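Local coordinates for cellulase (Xanthomonas axonopodis pv. citri, PDB 5HOS), which probably hydrolyses internal beta-1,4-glucosidic bonds of cellulose and related glucans, as an endoglucanase of glycoside hydrolase family 5, at residues K28-S41 with M68-L80. Residues are numbered along the deposited sequence; the frame is centred on the assembly and turned at random.
With SO4 (sulfate ion), chain B.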
# COMPACT_ATOMS: atom_id res chain seq x y z
N LYS A 28 -4.40 -12.93 6.14
CA LYS A 28 -3.82 -13.70 5.03
C LYS A 28 -2.46 -13.17 4.58
O LYS A 28 -1.59 -13.95 4.18
CB LYS A 28 -4.80 -13.70 3.85
CG LYS A 28 -4.33 -14.45 2.62
CD LYS A 28 -5.47 -14.64 1.63
CE LYS A 28 -5.02 -15.37 0.38
NZ LYS A 28 -6.16 -15.60 -0.55
N TYR A 29 -2.26 -11.86 4.63
CA TYR A 29 -1.08 -11.23 4.05
C TYR A 29 -0.24 -10.52 5.10
O TYR A 29 -0.76 -9.76 5.92
CB TYR A 29 -1.50 -10.23 2.97
CG TYR A 29 -2.35 -10.81 1.86
CD1 TYR A 29 -1.78 -11.49 0.80
CD2 TYR A 29 -3.74 -10.66 1.87
CE1 TYR A 29 -2.55 -12.02 -0.22
CE2 TYR A 29 -4.53 -11.18 0.85
CZ TYR A 29 -3.92 -11.86 -0.19
OH TYR A 29 -4.67 -12.37 -1.21
N ALA A 30 1.07 -10.77 5.08
CA ALA A 30 2.03 -10.10 5.96
C ALA A 30 3.26 -9.80 5.15
O ALA A 30 3.87 -10.70 4.58
CB ALA A 30 2.39 -10.97 7.13
N GLY A 31 3.66 -8.53 5.10
CA GLY A 31 4.78 -8.19 4.26
C GLY A 31 5.38 -6.83 4.46
O GLY A 31 5.29 -6.24 5.54
N VAL A 32 5.99 -6.35 3.38
CA VAL A 32 6.85 -5.20 3.44
C VAL A 32 6.76 -4.40 2.15
O VAL A 32 6.60 -4.96 1.06
CB VAL A 32 8.31 -5.65 3.72
CG1 VAL A 32 8.87 -6.46 2.55
CG2 VAL A 32 9.19 -4.47 4.06
N ASN A 33 6.87 -3.08 2.28
CA ASN A 33 7.01 -2.20 1.13
C ASN A 33 8.46 -2.22 0.66
O ASN A 33 9.36 -2.00 1.46
CB ASN A 33 6.64 -0.76 1.49
CG ASN A 33 5.15 -0.55 1.55
OD1 ASN A 33 4.54 -0.14 0.56
ND2 ASN A 33 4.55 -0.79 2.72
N LEU A 34 8.67 -2.50 -0.63
CA LEU A 34 9.99 -2.37 -1.24
C LEU A 34 10.00 -1.08 -2.03
O LEU A 34 9.52 -1.04 -3.18
CB LEU A 34 10.33 -3.58 -2.11
CG LEU A 34 10.45 -4.92 -1.40
CD1 LEU A 34 10.96 -5.98 -2.38
CD2 LEU A 34 11.37 -4.85 -0.19
N SER A 35 10.50 -0.03 -1.39
CA SER A 35 10.57 1.29 -1.97
C SER A 35 11.76 1.38 -2.91
O SER A 35 12.81 0.82 -2.62
CB SER A 35 10.72 2.35 -0.87
OG SER A 35 10.90 3.63 -1.44
N GLY A 36 11.59 2.09 -4.02
CA GLY A 36 12.67 2.27 -4.99
C GLY A 36 12.23 2.69 -6.38
O GLY A 36 12.90 3.48 -7.01
N ALA A 37 11.11 2.14 -6.88
CA ALA A 37 10.65 2.44 -8.24
C ALA A 37 9.86 3.76 -8.34
O ALA A 37 9.69 4.30 -9.43
CB ALA A 37 9.82 1.27 -8.79
N GLU A 38 9.40 4.26 -7.19
CA GLU A 38 8.58 5.47 -7.11
C GLU A 38 9.36 6.75 -6.84
O GLU A 38 8.81 7.85 -6.96
CB GLU A 38 7.50 5.29 -6.02
CG GLU A 38 7.89 5.60 -4.57
CD GLU A 38 8.75 4.55 -3.87
OE1 GLU A 38 9.29 3.62 -4.53
OE2 GLU A 38 8.89 4.65 -2.64
N ILE A 39 10.64 6.62 -6.47
CA ILE A 39 11.42 7.76 -5.96
C ILE A 39 11.88 8.73 -7.04
O ILE A 39 11.81 8.42 -8.24
CB ILE A 39 12.61 7.31 -5.07
CG1 ILE A 39 13.72 6.65 -5.91
CG2 ILE A 39 12.13 6.38 -3.95
CD1 ILE A 39 14.92 6.23 -5.10
N LYS A 40 12.34 9.90 -6.59
CA LYS A 40 12.82 10.99 -7.45
C LYS A 40 11.80 11.29 -8.53
O LYS A 40 12.12 11.27 -9.73
CB LYS A 40 14.20 10.67 -8.04
CG LYS A 40 15.22 10.32 -6.98
CD LYS A 40 16.65 10.48 -7.46
CE LYS A 40 17.64 9.82 -6.52
NZ LYS A 40 17.64 8.32 -6.59
N SER A 41 10.57 11.55 -8.10
CA SER A 41 9.44 11.68 -9.02
C SER A 41 9.53 12.87 -9.98
O SER A 41 8.85 12.86 -11.01
CB SER A 41 8.12 11.70 -8.26
OG SER A 41 8.05 12.84 -7.42
N MET A 68 7.47 -13.53 5.64
CA MET A 68 6.55 -12.61 4.98
C MET A 68 6.12 -13.23 3.67
O MET A 68 6.91 -13.91 3.02
CB MET A 68 7.23 -11.26 4.71
CG MET A 68 7.33 -10.43 5.96
SD MET A 68 8.39 -9.02 5.76
CE MET A 68 8.16 -8.24 7.37
N ASN A 69 4.86 -13.01 3.30
CA ASN A 69 4.36 -13.50 2.02
C ASN A 69 3.94 -12.41 1.03
O ASN A 69 3.39 -12.72 -0.01
CB ASN A 69 3.21 -14.49 2.23
CG ASN A 69 1.93 -13.83 2.74
OD1 ASN A 69 1.93 -12.66 3.09
ND2 ASN A 69 0.84 -14.58 2.76
N THR A 70 4.20 -11.14 1.34
CA THR A 70 3.70 -10.03 0.53
C THR A 70 4.75 -8.93 0.37
O THR A 70 5.43 -8.59 1.33
CB THR A 70 2.41 -9.45 1.14
OG1 THR A 70 1.43 -10.49 1.25
CG2 THR A 70 1.83 -8.32 0.29
N VAL A 71 4.87 -8.41 -0.85
CA VAL A 71 5.63 -7.21 -1.15
C VAL A 71 4.65 -6.18 -1.67
O VAL A 71 3.88 -6.47 -2.59
CB VAL A 71 6.73 -7.49 -2.20
CG1 VAL A 71 7.25 -6.21 -2.84
CG2 VAL A 71 7.86 -8.29 -1.56
N ARG A 72 4.65 -4.99 -1.08
CA ARG A 72 3.97 -3.86 -1.70
C ARG A 72 5.01 -3.15 -2.51
O ARG A 72 6.09 -2.79 -1.99
CB ARG A 72 3.31 -2.94 -0.66
CG ARG A 72 2.54 -1.76 -1.25
CD ARG A 72 1.60 -1.19 -0.21
NE ARG A 72 0.82 -0.02 -0.60
CZ ARG A 72 1.17 1.26 -0.40
NH1 ARG A 72 2.34 1.60 0.13
NH2 ARG A 72 0.32 2.22 -0.75
N LEU A 73 4.71 -2.97 -3.79
CA LEU A 73 5.65 -2.39 -4.75
C LEU A 73 5.14 -1.05 -5.28
O LEU A 73 4.32 -1.01 -6.19
CB LEU A 73 5.86 -3.38 -5.89
CG LEU A 73 6.91 -3.00 -6.94
CD1 LEU A 73 8.30 -3.19 -6.36
CD2 LEU A 73 6.71 -3.83 -8.20
N PRO A 74 5.64 0.06 -4.70
CA PRO A 74 5.32 1.37 -5.23
C PRO A 74 5.91 1.57 -6.62
O PRO A 74 7.09 1.30 -6.83
CB PRO A 74 5.99 2.32 -4.24
CG PRO A 74 6.09 1.58 -2.98
CD PRO A 74 6.39 0.18 -3.43
N ILE A 75 5.06 2.03 -7.55
CA ILE A 75 5.47 2.43 -8.89
C ILE A 75 4.88 3.79 -9.19
O ILE A 75 3.89 4.18 -8.56
CB ILE A 75 5.06 1.40 -9.97
CG1 ILE A 75 3.54 1.27 -10.12
CG2 ILE A 75 5.66 0.04 -9.64
CD1 ILE A 75 2.90 2.16 -11.16
N LEU A 76 5.51 4.52 -10.11
CA LEU A 76 5.02 5.84 -10.52
C LEU A 76 4.14 5.72 -11.74
O LEU A 76 4.59 5.22 -12.77
CB LEU A 76 6.16 6.78 -10.88
CG LEU A 76 6.75 7.75 -9.86
CD1 LEU A 76 7.55 8.79 -10.62
CD2 LEU A 76 5.70 8.42 -8.99
N TRP A 77 2.92 6.24 -11.65
CA TRP A 77 1.97 6.24 -12.77
C TRP A 77 2.65 6.73 -14.06
O TRP A 77 2.55 6.10 -15.10
CB TRP A 77 0.77 7.14 -12.43
CG TRP A 77 -0.40 7.10 -13.38
CD1 TRP A 77 -0.47 6.52 -14.63
CD2 TRP A 77 -1.67 7.72 -13.18
NE1 TRP A 77 -1.69 6.73 -15.19
CE2 TRP A 77 -2.46 7.47 -14.32
CE3 TRP A 77 -2.22 8.47 -12.13
CZ2 TRP A 77 -3.78 7.93 -14.45
CZ3 TRP A 77 -3.55 8.93 -12.26
CH2 TRP A 77 -4.30 8.66 -13.41
N GLU A 78 3.37 7.85 -13.97
CA GLU A 78 3.94 8.49 -15.15
C GLU A 78 5.05 7.68 -15.80
O GLU A 78 5.29 7.82 -17.01
CB GLU A 78 4.45 9.89 -14.81
CG GLU A 78 3.33 10.83 -14.36
CD GLU A 78 3.06 10.83 -12.86
OE1 GLU A 78 3.60 9.97 -12.11
OE2 GLU A 78 2.28 11.70 -12.42
N ARG A 79 5.74 6.86 -15.02
CA ARG A 79 6.74 5.93 -15.57
C ARG A 79 6.08 4.75 -16.27
O ARG A 79 6.55 4.30 -17.30
CB ARG A 79 7.68 5.45 -14.47
CG ARG A 79 8.51 6.58 -13.89
CD ARG A 79 9.62 6.08 -12.98
NE ARG A 79 10.50 7.20 -12.64
CZ ARG A 79 10.92 7.55 -11.43
NH1 ARG A 79 10.62 6.85 -10.33
NH2 ARG A 79 11.72 8.62 -11.31
N LEU A 80 4.99 4.24 -15.70
CA LEU A 80 4.26 3.13 -16.30
C LEU A 80 3.38 3.54 -17.49
O LEU A 80 3.24 2.77 -18.44
CB LEU A 80 3.42 2.41 -15.25
CG LEU A 80 2.63 1.19 -15.74
CD1 LEU A 80 3.54 0.12 -16.32
CD2 LEU A 80 1.82 0.63 -14.60
S SO4 B . -8.48 -12.48 -0.45
O1 SO4 B . -9.58 -11.77 -1.14
O2 SO4 B . -8.85 -13.91 -0.28
O3 SO4 B . -7.24 -12.38 -1.24
O4 SO4 B . -8.28 -11.91 0.90
O HOH W 1 9.28 0.28 -5.62
O HOH W 2 7.83 3.49 -11.40
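Arg-72 leaves strand 70-75 with CG turned away from its backbone N (chi1 -178°) and stays extended to NE, while Asn-33 tucks CG beside its own N (chi1 -78°); the two side chains therefore run alongside each other. Their amide and guanidinium planes are nearly perpendicular, 80° apart, and NH1 of Arg-72 meets OD1 of Asn-33 at 2.8 Å, within the guanidinium plane. Strands 29-34 and 70-75 are the first two of the (beta/alpha)8 barrel of family 5, joined through helix 57-65 as a beta-alpha-beta unit. Their parallel pairing rests on alternating bonds: Val-32 N to Thr-70 O, Arg-72 N to Val-32 O, and Leu-34 N to Arg-72 O, the last two both 2.9 Å. Inside the barrel, Arg-72 also forms salt bridges with Glu-227 and Glu-271. On the other face of the sheet, Leu-34 CG packs on Val-71 CG1 at 3.7 Å.

At the N-terminal end, the Asn-69 amide uses both ends of its head: ND2 donates to Lys-28 O, just ahead of strand 29-34, and OD1 accepts an almost straight bond from Ala-30 N within it. Thr-70 OG1 reaches that OD1 from the opposite face.

Beyond the strands, one water bridges Leu-34 O, Ala-37 N and Pro-74 O. Glu-38 runs beside Pro-74, its CD 3.6 Å from Pro-74 CB. Finally, Arg-79 binds three backbone carbonyls at its guanidinium edge, the bond to Lys-40 O being weak; NH1 and NH2 converge on Ile-39 O at 2.9 and 3.1 Å, and NH1 also donates to Ala-37 O.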